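Local coordinates for protein alpha-1,3-glucanase (Streptomyces thermodiastaticus, PDB 7C7D) that hydrolyses alpha-1,3-glucosidic bonds in alpha-1,3-glucan as a thermostable GH87 endo-glycosidase and carries a bound calcium ion, at residues 60-65 against 104-109; 110-115 against 191-196; 126-131 against 177-182; 67-72 against 91-96. All blocks are in the same frame, centred on the assembly; numbering follows the deposited sequence.

Contact 1: residues 60-65 against 104-109; sequences TSVEAE and TVPRAA. With CA (calcium ion), chain C.
Thr60 lies between two neighbouring residues of the facing loop, Pro106 and Arg107, and uses all three of its side-chain atoms on them. Its CB already touches both: it lies 3.6 Å from Arg107 CD and a little farther from Pro106 CG. From there the side chain divides. The methyl CG2, anti to the backbone N, slides past the proline ring and meets Pro106 CG at 3.8 Å, with Pro106 CB just as near. The hydroxyl goes the other way (chi1 -64°), so that Thr60 OG1 receives the N-H of Arg107 NH2 at 2.9 Å, with an N-H...O angle of 162°. This oxygen sits at the edge of the guanidinium, only 10° out of its plane, and the bend of the arginine at chi3 turns NH2 back onto it. The same hydroxyl also rests against the aliphatic part of Arg107, with OG1 3.1 Å from CD.

Two residues on, Val62 extends the apolar strip: its CG2 branch meets Pro106 CG at 3.8 Å and passes close to Pro106 CD. Phe195 of strand 188-196 backs both Val62 and Pro106.

Beyond Val62 the strand leaves the loop and reaches the metal. Glu63 binds the calcium ion through one oxygen, OE2, at 2.3 Å, whereas Glu65 grips it with both OE1 and OE2, each 2.5 Å from the calcium. Ser88, Gln91 and Asp191 complete the seven-coordinate shell. A calcium ion held at the end of a beta-strand in this way is in keeping with the galactose-binding-like beta-sandwich folds to which the domain, by its sequence family, probably belongs.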
loop_
_atom_site.group_PDB
_atom_site.type_symbol
_atom_site.label_atom_id
_atom_site.label_comp_id
_atom_site.label_asym_id
_atom_site.label_seq_id
_atom_site.Cartn_x
_atom_site.Cartn_y
_atom_site.Cartn_z
ATOM N N THR A 60 0.166 10.872 -13.113
ATOM C CA THR A 60 -0.949 10.112 -13.657
ATOM C C THR A 60 -0.422 8.798 -14.209
ATOM O O THR A 60 0.586 8.780 -14.923
ATOM C CB THR A 60 -1.661 10.904 -14.752
ATOM O OG1 THR A 60 -2.239 12.072 -14.167
ATOM C CG2 THR A 60 -2.764 10.078 -15.388
ATOM N N SER A 61 -1.100 7.707 -13.871
ATOM C CA SER A 61 -0.708 6.383 -14.326
ATOM C C SER A 61 -1.428 6.032 -15.618
ATOM O O SER A 61 -2.592 6.392 -15.814
ATOM C CB SER A 61 -1.035 5.339 -13.260
ATOM O OG SER A 61 -0.354 5.622 -12.054
ATOM N N VAL A 62 -0.725 5.330 -16.500
ATOM C CA VAL A 62 -1.300 4.790 -17.726
ATOM C C VAL A 62 -0.990 3.301 -17.757
ATOM O O VAL A 62 0.184 2.905 -17.728
ATOM C CB VAL A 62 -0.741 5.481 -18.979
ATOM C CG1 VAL A 62 -1.386 4.893 -20.232
ATOM C CG2 VAL A 62 -0.968 6.990 -18.906
ATOM N N GLU A 63 -2.032 2.476 -17.797
ATOM C CA GLU A 63 -1.827 1.038 -17.859
ATOM C C GLU A 63 -1.184 0.671 -19.190
ATOM O O GLU A 63 -1.568 1.177 -20.247
ATOM C CB GLU A 63 -3.160 0.307 -17.712
ATOM C CG GLU A 63 -3.854 0.507 -16.371
ATOM C CD GLU A 63 -3.171 -0.215 -15.220
ATOM O OE1 GLU A 63 -3.596 0.021 -14.072
ATOM O OE2 GLU A 63 -2.236 -1.012 -15.454
ATOM N N ALA A 64 -0.203 -0.227 -19.141
ATOM C CA ALA A 64 0.468 -0.624 -20.376
ATOM C C ALA A 64 -0.505 -1.260 -21.357
ATOM O O ALA A 64 -0.372 -1.085 -22.576
ATOM C CB ALA A 64 1.617 -1.577 -20.057
ATOM N N GLU A 65 -1.496 -1.988 -20.846
ATOM C CA GLU A 65 -2.477 -2.647 -21.689
ATOM C C GLU A 65 -3.400 -1.660 -22.394
ATOM O O GLU A 65 -4.120 -2.067 -23.307
ATOM C CB GLU A 65 -3.276 -3.662 -20.861
ATOM C CG GLU A 65 -3.972 -3.078 -19.620
ATOM C CD GLU A 65 -3.129 -3.120 -18.340
ATOM O OE1 GLU A 65 -1.887 -3.059 -18.415
ATOM O OE2 GLU A 65 -3.724 -3.184 -17.241
ATOM N N THR A 104 0.674 7.283 -24.741
ATOM C CA THR A 104 0.295 8.671 -24.947
ATOM C C THR A 104 0.381 9.377 -23.600
ATOM O O THR A 104 -0.265 8.964 -22.630
ATOM C CB THR A 104 -1.104 8.778 -25.547
ATOM O OG1 THR A 104 -1.090 8.208 -26.861
ATOM C CG2 THR A 104 -1.524 10.240 -25.645
ATOM N N VAL A 105 1.203 10.417 -23.537
ATOM C CA VAL A 105 1.450 11.126 -22.280
ATOM C C VAL A 105 0.149 11.756 -21.793
ATOM O O VAL A 105 -0.530 12.456 -22.569
ATOM C CB VAL A 105 2.543 12.186 -22.495
ATOM C CG1 VAL A 105 2.696 13.055 -21.284
ATOM C CG2 VAL A 105 3.862 11.507 -22.834
ATOM N N PRO A 106 -0.261 11.527 -20.541
ATOM C CA PRO A 106 -1.556 12.032 -20.068
ATOM C C PRO A 106 -1.536 13.449 -19.516
ATOM O O PRO A 106 -2.614 14.034 -19.335
ATOM C CB PRO A 106 -1.897 11.037 -18.948
ATOM C CG PRO A 106 -0.557 10.702 -18.367
ATOM C CD PRO A 106 0.378 10.635 -19.556
ATOM N N ARG A 107 -0.361 14.015 -19.256
ATOM C CA ARG A 107 -0.233 15.306 -18.590
ATOM C C ARG A 107 1.217 15.747 -18.722
ATOM O O ARG A 107 2.094 14.954 -19.070
ATOM C CB ARG A 107 -0.574 15.182 -17.107
ATOM C CG ARG A 107 0.485 14.392 -16.341
ATOM C CD ARG A 107 0.045 14.066 -14.939
ATOM N NE ARG A 107 0.133 15.219 -14.051
ATOM C CZ ARG A 107 -0.532 15.320 -12.907
ATOM N NH1 ARG A 107 -0.396 16.401 -12.152
ATOM N NH2 ARG A 107 -1.334 14.336 -12.518
ATOM N N ALA A 108 1.462 17.021 -18.420
ATOM C CA ALA A 108 2.827 17.531 -18.392
ATOM C C ALA A 108 3.668 16.698 -17.440
ATOM O O ALA A 108 3.269 16.446 -16.301
ATOM C CB ALA A 108 2.831 18.983 -17.923
ATOM N N ALA A 109 4.833 16.267 -17.911
ATOM C CA ALA A 109 5.668 15.389 -17.109
ATOM C C ALA A 109 7.114 15.542 -17.549
ATOM O O ALA A 109 7.396 15.918 -18.691
ATOM C CB ALA A 109 5.219 13.929 -17.233
HETATM CA CA CA C . -1.544 -3.137 -15.974
#

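Contact 2: residues 110-115 against 191-196. With CA (calcium ion), chain C.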
loop_
_atom_site.group_PDB
_atom_site.type_symbol
_atom_site.label_atom_id
_atom_site.label_comp_id
_atom_site.label_asym_id
_atom_site.label_seq_id
_atom_site.Cartn_x
_atom_site.Cartn_y
_atom_site.Cartn_z
ATOM N N ASN A 110 8.024 15.278 -16.611
ATOM C CA ASN A 110 9.452 15.235 -16.891
ATOM C C ASN A 110 10.100 14.020 -16.244
ATOM O O ASN A 110 11.333 13.928 -16.210
ATOM C CB ASN A 110 10.154 16.520 -16.429
ATOM C CG ASN A 110 10.046 16.747 -14.927
ATOM O OD1 ASN A 110 9.387 15.993 -14.212
ATOM N ND2 ASN A 110 10.700 17.799 -14.443
ATOM N N ALA A 111 9.297 13.100 -15.721
ATOM C CA ALA A 111 9.801 11.954 -14.987
ATOM C C ALA A 111 8.883 10.768 -15.240
ATOM O O ALA A 111 7.692 10.930 -15.529
ATOM C CB ALA A 111 9.896 12.252 -13.489
ATOM N N LEU A 112 9.454 9.575 -15.117
ATOM C CA LEU A 112 8.770 8.344 -15.476
ATOM C C LEU A 112 9.072 7.280 -14.433
ATOM O O LEU A 112 10.237 7.073 -14.087
ATOM C CB LEU A 112 9.290 7.884 -16.841
ATOM C CG LEU A 112 8.803 6.555 -17.398
ATOM C CD1 LEU A 112 7.306 6.611 -17.619
ATOM C CD2 LEU A 112 9.525 6.247 -18.697
ATOM N N THR A 113 8.031 6.621 -13.926
ATOM C CA THR A 113 8.180 5.419 -13.112
ATOM C C THR A 113 7.421 4.291 -13.791
ATOM O O THR A 113 6.271 4.479 -14.201
ATOM C CB THR A 113 7.644 5.626 -11.691
ATOM O OG1 THR A 113 8.331 6.723 -11.081
ATOM C CG2 THR A 113 7.854 4.375 -10.842
ATOM N N VAL A 114 8.056 3.130 -13.923
ATOM C CA VAL A 114 7.474 1.999 -14.636
ATOM C C VAL A 114 7.444 0.787 -13.719
ATOM O O VAL A 114 8.476 0.403 -13.157
ATOM C CB VAL A 114 8.265 1.677 -15.914
ATOM C CG1 VAL A 114 7.644 0.491 -16.637
ATOM C CG2 VAL A 114 8.312 2.891 -16.823
ATOM N N ALA A 115 6.268 0.181 -13.572
ATOM C CA ALA A 115 6.133 -1.092 -12.874
ATOM C C ALA A 115 6.248 -2.213 -13.899
ATOM O O ALA A 115 5.574 -2.189 -14.932
ATOM C CB ALA A 115 4.788 -1.165 -12.148
ATOM N N ASP A 191 3.703 -3.316 -16.740
ATOM C CA ASP A 191 2.380 -3.283 -16.120
ATOM C C ASP A 191 1.689 -1.930 -16.298
ATOM O O ASP A 191 0.550 -1.857 -16.780
ATOM C CB ASP A 191 2.543 -3.611 -14.635
ATOM C CG ASP A 191 1.234 -3.602 -13.881
ATOM O OD1 ASP A 191 0.153 -3.554 -14.525
ATOM O OD2 ASP A 191 1.289 -3.656 -12.629
ATOM N N VAL A 192 2.362 -0.859 -15.882
ATOM C CA VAL A 192 1.766 0.471 -15.791
ATOM C C VAL A 192 2.926 1.454 -15.712
ATOM O O VAL A 192 3.995 1.129 -15.189
ATOM C CB VAL A 192 0.809 0.567 -14.569
ATOM C CG1 VAL A 192 1.494 0.149 -13.264
ATOM C CG2 VAL A 192 0.197 1.970 -14.449
ATOM N N ALA A 193 2.725 2.648 -16.259
ATOM C CA ALA A 193 3.723 3.707 -16.210
ATOM C C ALA A 193 3.114 4.954 -15.586
ATOM O O ALA A 193 1.965 5.305 -15.876
ATOM C CB ALA A 193 4.251 4.032 -17.612
ATOM N N ASP A 194 3.886 5.619 -14.729
ATOM C CA ASP A 194 3.464 6.842 -14.054
ATOM C C ASP A 194 4.222 8.019 -14.653
ATOM O O ASP A 194 5.452 7.974 -14.778
ATOM C CB ASP A 194 3.762 6.789 -12.551
ATOM C CG ASP A 194 3.237 5.536 -11.869
ATOM O OD1 ASP A 194 2.218 4.965 -12.306
ATOM O OD2 ASP A 194 3.859 5.129 -10.865
ATOM N N PHE A 195 3.494 9.077 -15.008
ATOM C CA PHE A 195 4.066 10.266 -15.625
ATOM C C PHE A 195 3.949 11.414 -14.634
ATOM O O PHE A 195 2.836 11.811 -14.278
ATOM C CB PHE A 195 3.329 10.569 -16.928
ATOM C CG PHE A 195 3.524 9.511 -17.972
ATOM C CD1 PHE A 195 2.720 8.379 -18.001
ATOM C CD2 PHE A 195 4.549 9.622 -18.894
ATOM C CE1 PHE A 195 2.914 7.396 -18.956
ATOM C CE2 PHE A 195 4.754 8.638 -19.846
ATOM C CZ PHE A 195 3.936 7.524 -19.877
ATOM N N GLU A 196 5.093 11.917 -14.166
ATOM C CA GLU A 196 5.150 12.850 -13.048
ATOM C C GLU A 196 5.881 14.124 -13.442
ATOM O O GLU A 196 6.858 14.088 -14.200
ATOM C CB GLU A 196 5.871 12.228 -11.838
ATOM C CG GLU A 196 5.825 13.097 -10.583
ATOM C CD GLU A 196 6.279 12.377 -9.327
ATOM O OE1 GLU A 196 6.466 11.140 -9.367
ATOM O OE2 GLU A 196 6.446 13.057 -8.291
HETATM CA CA CA C . -1.544 -3.137 -15.974
HETATM O O HOH W 1 6.470 8.764 -10.909
#
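Leu112 lays its CD1 methyl over one face of the Phe195 ring, 4.2 Å from the centroid and 22° off the normal, a CH-pi contact shifted toward the rim at CE2. With CG on the carbonyl side of the leucine (chi1 175°), CD1 also drops toward Ala193 CB, 4.0 Å away; this short side chain makes the low spot beside Phe195 into which CD1 settles, and Val114 CG2 borders it. Leu181 and Val179 of the second sheet press on this face; the pair belongs to one of the two facing sheets of a beta-sandwich.

Pairing is antiparallel, and at one end Asn110 and Ala111 both face Glu196 in a classic beta bulge: Asn110 N binds Glu196 O at 2.9 Å, while the bond from Ala111 N is weak and bent.

On the other face, Ala115 CB fits against Val192 CG1 at 3.7 Å. Asp194 leans over Thr113, OD2 coming 3.9 Å from CB, and a water bridges Thr113 OG1 to Glu196 OE1. Ser61 OG holds Asp194 OD1, and salt bridges run from OD2 to Arg372 and from Glu196 OE2 to Arg346 of the beta-helix. Past Ala115, Asp191 binds calcium through OD1 and its carbonyl O.

Contact 3: residues 126-131 against 177-182; sequences LDVYVN and DTVTLQ
Val128, Val130 and Leu126 interlock with Val179 and Leu181 on the tight side of this antiparallel strand pair. Val128 spreads its two methyls: CG1 meets Val179 CG1 at 4.1 Å, and CG2 runs alongside Leu181 to touch its CD2. The other methyl of Leu181, CD1, lies 4.0 Å from Leu126 CD2, so the leucine fills the gap between residues 126 and 128. Phe195 and Val190 of strand 188-196 cover Val179 and Leu181 from the opposing sheet of the sandwich.

Between the strands the backbone bonds are regular; Tyr129 N reaches Thr180 O at 2.8 Å.

The other face is looser and wet. Tyr129 leans along the strand pair (chi1 -70°) and brings CE1 to 3.8 Å from Gln182 CB, while the ring and the glutamine amide are turned 48° against each other. Tyr129 OH and Gln182 NE2 stay 3.5 Å apart, and a water at the edge of the ring lies 2.6 Å from Tyr129 OH and donates to Asp127 OD2 at 2.7 Å, with a weak, long link to Gln182 NE2. The amide has a firmer partner in Arg100, which bonds to OE1. A second water joins Thr178 OG1 and Thr180 OG1.

The methyl-lined face thus suits burial in the core of the sandwich, whereas the polar face, partly covered by side chains of neighbouring strands and partly watered, can tolerate solvent.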
loop_
_atom_site.group_PDB
_atom_site.type_symbol
_atom_site.label_atom_id
_atom_site.label_comp_id
_atom_site.label_asym_id
_atom_site.label_seq_id
_atom_site.Cartn_x
_atom_site.Cartn_y
_atom_site.Cartn_z
ATOM N N LEU A 126 15.693 -1.173 -20.306
ATOM C CA LEU A 126 14.533 -0.893 -21.136
ATOM C C LEU A 126 14.752 0.484 -21.738
ATOM O O LEU A 126 14.910 1.464 -21.002
ATOM C CB LEU A 126 13.274 -0.923 -20.266
ATOM C CG LEU A 126 11.898 -0.896 -20.928
ATOM C CD1 LEU A 126 11.702 -2.027 -21.922
ATOM C CD2 LEU A 126 10.831 -0.959 -19.848
ATOM N N ASP A 127 14.807 0.557 -23.065
ATOM C CA ASP A 127 15.082 1.825 -23.724
ATOM C C ASP A 127 13.849 2.720 -23.692
ATOM O O ASP A 127 12.712 2.245 -23.649
ATOM C CB ASP A 127 15.521 1.603 -25.174
ATOM C CG ASP A 127 16.981 1.191 -25.288
ATOM O OD1 ASP A 127 17.676 1.150 -24.252
ATOM O OD2 ASP A 127 17.440 0.927 -26.421
ATOM N N VAL A 128 14.090 4.030 -23.702
ATOM C CA VAL A 128 13.037 5.038 -23.661
ATOM C C VAL A 128 13.185 5.938 -24.879
ATOM O O VAL A 128 14.272 6.464 -25.143
ATOM C CB VAL A 128 13.085 5.859 -22.358
ATOM C CG1 VAL A 128 11.903 6.814 -22.287
ATOM C CG2 VAL A 128 13.097 4.937 -21.140
ATOM N N TYR A 129 12.092 6.103 -25.619
ATOM C CA TYR A 129 12.021 7.014 -26.749
ATOM C C TYR A 129 10.969 8.064 -26.435
ATOM O O TYR A 129 9.952 7.768 -25.798
ATOM C CB TYR A 129 11.607 6.277 -28.030
ATOM C CG TYR A 129 12.648 5.329 -28.588
ATOM C CD1 TYR A 129 12.963 4.146 -27.934
ATOM C CD2 TYR A 129 13.302 5.612 -29.783
ATOM C CE1 TYR A 129 13.907 3.277 -28.447
ATOM C CE2 TYR A 129 14.249 4.748 -30.303
ATOM C CZ TYR A 129 14.549 3.583 -29.630
ATOM O OH TYR A 129 15.490 2.722 -30.145
ATOM N N VAL A 130 11.218 9.291 -26.874
ATOM C CA VAL A 130 10.242 10.366 -26.779
ATOM C C VAL A 130 10.069 10.921 -28.182
ATOM O O VAL A 130 11.006 11.501 -28.745
ATOM C CB VAL A 130 10.676 11.462 -25.801
ATOM C CG1 VAL A 130 9.733 12.646 -25.913
ATOM C CG2 VAL A 130 10.721 10.923 -24.372
ATOM N N ASN A 131 8.880 10.728 -28.751
ATOM C CA ASN A 131 8.566 11.219 -30.094
ATOM C C ASN A 131 9.445 10.560 -31.155
ATOM O O ASN A 131 9.886 11.202 -32.109
ATOM C CB ASN A 131 8.640 12.747 -30.176
ATOM C CG ASN A 131 7.584 13.424 -29.329
ATOM O OD1 ASN A 131 7.813 14.500 -28.774
ATOM N ND2 ASN A 131 6.418 12.798 -29.224
ATOM N N ASP A 177 1.999 13.877 -26.306
ATOM C CA ASP A 177 3.295 13.355 -26.698
ATOM C C ASP A 177 3.302 11.836 -26.549
ATOM O O ASP A 177 2.399 11.235 -25.958
ATOM C CB ASP A 177 4.398 13.936 -25.814
ATOM C CG ASP A 177 4.758 15.363 -26.183
ATOM O OD1 ASP A 177 4.063 15.960 -27.033
ATOM O OD2 ASP A 177 5.738 15.887 -25.611
ATOM N N THR A 178 4.340 11.211 -27.093
ATOM C CA THR A 178 4.501 9.768 -27.029
ATOM C C THR A 178 5.768 9.447 -26.253
ATOM O O THR A 178 6.825 10.031 -26.510
ATOM C CB THR A 178 4.609 9.167 -28.431
ATOM O OG1 THR A 178 5.653 9.832 -29.151
ATOM C CG2 THR A 178 3.295 9.331 -29.180
ATOM N N VAL A 179 5.652 8.532 -25.296
ATOM C CA VAL A 179 6.798 7.931 -24.628
ATOM C C VAL A 179 6.738 6.440 -24.914
ATOM O O VAL A 179 5.742 5.779 -24.588
ATOM C CB VAL A 179 6.798 8.211 -23.117
ATOM C CG1 VAL A 179 7.897 7.406 -22.419
ATOM C CG2 VAL A 179 6.981 9.698 -22.857
ATOM N N THR A 180 7.788 5.915 -25.536
ATOM C CA THR A 180 7.841 4.518 -25.935
ATOM C C THR A 180 8.914 3.800 -25.134
ATOM O O THR A 180 10.037 4.298 -24.994
ATOM C CB THR A 180 8.125 4.389 -27.433
ATOM O OG1 THR A 180 7.087 5.046 -28.169
ATOM C CG2 THR A 180 8.168 2.926 -27.845
ATOM N N LEU A 181 8.555 2.643 -24.598
ATOM C CA LEU A 181 9.497 1.754 -23.938
ATOM C C LEU A 181 9.795 0.606 -24.888
ATOM O O LEU A 181 8.872 -0.031 -25.401
ATOM C CB LEU A 181 8.894 1.216 -22.641
ATOM C CG LEU A 181 8.314 2.258 -21.682
ATOM C CD1 LEU A 181 7.791 1.589 -20.420
ATOM C CD2 LEU A 181 9.361 3.314 -21.351
ATOM N N GLN A 182 11.078 0.362 -25.139
ATOM C CA GLN A 182 11.516 -0.622 -26.121
ATOM C C GLN A 182 12.436 -1.630 -25.448
ATOM O O GLN A 182 13.500 -1.259 -24.939
ATOM C CB GLN A 182 12.248 0.064 -27.273
ATOM C CG GLN A 182 12.692 -0.878 -28.368
ATOM C CD GLN A 182 12.374 -0.339 -29.737
ATOM O OE1 GLN A 182 11.214 -0.118 -30.081
ATOM N NE2 GLN A 182 13.411 -0.092 -30.523
HETATM O O HOH W 2 16.173 0.668 -28.742
HETATM O O HOH W 3 7.948 7.986 -28.555
#

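Contact 4: residues 67-72 against 91-96; sequences ATTTGT and QAVRLD. With CA (calcium ion), chain C.
The guanidinium of Arg94 has Thr72 over one of its faces, with Thr72 CB 4.0 Å from Arg94 NH2 and the methyl CG2 slightly closer, at 3.8 Å. The two side chains lie side by side and point the same way; the arginine leaves the strand extended and then bends at chi3 (70°), which brings its flat end back across the threonine. The contact is van der Waals only.

Beneath it the backbones form a single antiparallel hydrogen-bonded pair, Thr72 N to Arg94 O at 2.9 Å and Arg94 N to Thr72 O at 2.8 Å. Arg94 O is gripped twice, since a water that accepts from Thr72 OG1 donates to it as well. Gly71 passes close beside this bond, its CA 3.3 Å from Arg94 O and also against the end of Leu95.

Two residues before Gly71, Thr69 makes an ST turn. Its hydroxyl is anti to the backbone N (chi1 -170°), on the carbonyl side, and there OG1 accepts from Gly71 N at 2.9 Å while a further hydrogen bond ties it to Arg100 O. Val93 CG1 packs against the same oxygen, 3.3 Å from Thr69 OG1.

Residues 70-71 therefore step from one sheet to the other: strand 68-69 is an outer strand paired with 100-104, whereas 72-74 lies along 92-95, whose far neighbour is strand 188-196, and Gln91, just before 92-95, gives its carbonyl to the calcium ion.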
loop_
_atom_site.group_PDB
_atom_site.type_symbol
_atom_site.label_atom_id
_atom_site.label_comp_id
_atom_site.label_asym_id
_atom_site.label_seq_id
_atom_site.Cartn_x
_atom_site.Cartn_y
_atom_site.Cartn_z
ATOM N N ALA A 67 -2.039 1.060 -23.853
ATOM C CA ALA A 67 -1.142 1.732 -24.773
ATOM C C ALA A 67 -1.003 0.908 -26.049
ATOM O O ALA A 67 -1.536 -0.195 -26.167
ATOM C CB ALA A 67 0.205 1.991 -24.099
ATOM N N THR A 68 -0.307 1.474 -27.029
ATOM C CA THR A 68 -0.141 0.822 -28.320
ATOM C C THR A 68 1.140 0.006 -28.291
ATOM O O THR A 68 2.194 0.523 -27.913
ATOM C CB THR A 68 -0.076 1.877 -29.419
ATOM O OG1 THR A 68 -1.271 2.662 -29.363
ATOM C CG2 THR A 68 0.039 1.217 -30.792
ATOM N N THR A 69 1.054 -1.267 -28.672
ATOM C CA THR A 69 2.169 -2.173 -28.429
ATOM C C THR A 69 2.358 -3.168 -29.565
ATOM O O THR A 69 1.422 -3.511 -30.292
ATOM C CB THR A 69 1.997 -2.940 -27.102
ATOM O OG1 THR A 69 3.209 -3.636 -26.783
ATOM C CG2 THR A 69 0.883 -3.957 -27.197
ATOM N N THR A 70 3.598 -3.643 -29.691
ATOM C CA THR A 70 3.920 -4.784 -30.532
ATOM C C THR A 70 4.187 -6.034 -29.708
ATOM O O THR A 70 4.588 -7.061 -30.269
ATOM C CB THR A 70 5.117 -4.468 -31.438
ATOM O OG1 THR A 70 6.255 -4.136 -30.633
ATOM C CG2 THR A 70 4.783 -3.301 -32.370
ATOM N N GLY A 71 4.000 -5.966 -28.391
ATOM C CA GLY A 71 4.114 -7.116 -27.518
ATOM C C GLY A 71 2.789 -7.828 -27.334
ATOM O O GLY A 71 1.850 -7.666 -28.116
ATOM N N THR A 72 2.717 -8.631 -26.276
ATOM C CA THR A 72 1.597 -9.536 -26.047
ATOM C C THR A 72 0.938 -9.186 -24.721
ATOM O O THR A 72 1.595 -9.199 -23.679
ATOM C CB THR A 72 2.087 -10.985 -26.000
ATOM O OG1 THR A 72 2.781 -11.301 -27.215
ATOM C CG2 THR A 72 0.909 -11.941 -25.820
ATOM N N GLN A 91 -3.615 -7.017 -15.744
ATOM C CA GLN A 91 -3.145 -7.124 -17.116
ATOM C C GLN A 91 -1.819 -6.396 -17.252
ATOM O O GLN A 91 -1.540 -5.440 -16.528
ATOM C CB GLN A 91 -4.143 -6.517 -18.103
ATOM C CG GLN A 91 -5.474 -7.217 -18.128
ATOM C CD GLN A 91 -6.522 -6.360 -18.782
ATOM O OE1 GLN A 91 -6.699 -6.400 -19.994
ATOM N NE2 GLN A 91 -7.210 -5.552 -17.982
ATOM N N ALA A 92 -1.008 -6.853 -18.201
ATOM C CA ALA A 92 0.282 -6.246 -18.492
ATOM C C ALA A 92 0.627 -6.599 -19.932
ATOM O O ALA A 92 -0.124 -7.302 -20.612
ATOM C CB ALA A 92 1.349 -6.741 -17.505
ATOM N N VAL A 93 1.777 -6.119 -20.396
ATOM C CA VAL A 93 2.210 -6.348 -21.772
ATOM C C VAL A 93 3.605 -6.953 -21.743
ATOM O O VAL A 93 4.550 -6.324 -21.248
ATOM C CB VAL A 93 2.192 -5.057 -22.604
ATOM C CG1 VAL A 93 2.686 -5.337 -24.006
ATOM C CG2 VAL A 93 0.781 -4.466 -22.650
ATOM N N ARG A 94 3.737 -8.164 -22.278
ATOM C CA ARG A 94 5.023 -8.845 -22.348
ATOM C C ARG A 94 5.742 -8.395 -23.611
ATOM O O ARG A 94 5.210 -8.539 -24.722
ATOM C CB ARG A 94 4.820 -10.356 -22.382
ATOM C CG ARG A 94 6.135 -11.135 -22.411
ATOM C CD ARG A 94 5.909 -12.625 -22.226
ATOM N NE ARG A 94 5.257 -13.228 -23.383
ATOM C CZ ARG A 94 4.058 -13.801 -23.357
ATOM N NH1 ARG A 94 3.363 -13.850 -22.229
ATOM N NH2 ARG A 94 3.551 -14.323 -24.465
ATOM N N LEU A 95 6.929 -7.830 -23.441
ATOM C CA LEU A 95 7.749 -7.376 -24.558
ATOM C C LEU A 95 8.926 -8.327 -24.692
ATOM O O LEU A 95 9.829 -8.324 -23.854
ATOM C CB LEU A 95 8.268 -5.963 -24.301
ATOM C CG LEU A 95 7.245 -4.869 -24.018
ATOM C CD1 LEU A 95 7.969 -3.560 -23.749
ATOM C CD2 LEU A 95 6.278 -4.721 -25.184
ATOM N N ASP A 96 8.925 -9.135 -25.741
ATOM C CA ASP A 96 10.171 -9.740 -26.154
ATOM C C ASP A 96 11.146 -8.641 -26.521
ATOM O O ASP A 96 10.749 -7.521 -26.921
ATOM C CB ASP A 96 9.977 -10.563 -27.423
ATOM C CG ASP A 96 9.336 -11.917 -27.161
ATOM O OD1 ASP A 96 9.411 -12.410 -26.028
ATOM O OD2 ASP A 96 8.731 -12.477 -28.115
HETATM CA CA CA C . -1.544 -3.137 -15.974
HETATM O O HOH W 4 5.502 -10.656 -26.702
#

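In the fold
Strand 188-196 ties the group together. In contact 2 it pairs with 110-115, and its other neighbours include strand 59-63 of contact 1 and strand 92-95 of contact 4. Contacts 1 and 2 have centres about 7 Å apart and are joined by Ser61 OG to Asp194 OD1 at 2.7 Å. Contact 3 belongs to the opposing sheet, its centre about 11 Å from that of contact 2, with Leu181 CD1 3.9 Å from Val114 CG2 across the sandwich. Contacts 1, 2 and 4 all supply ligands to the one calcium ion, although the centres of contacts 2 and 4 are about 16 Å apart. From contact 2, Asp194 and Glu196 reach arginines of the beta-helix, joining the small domain to it.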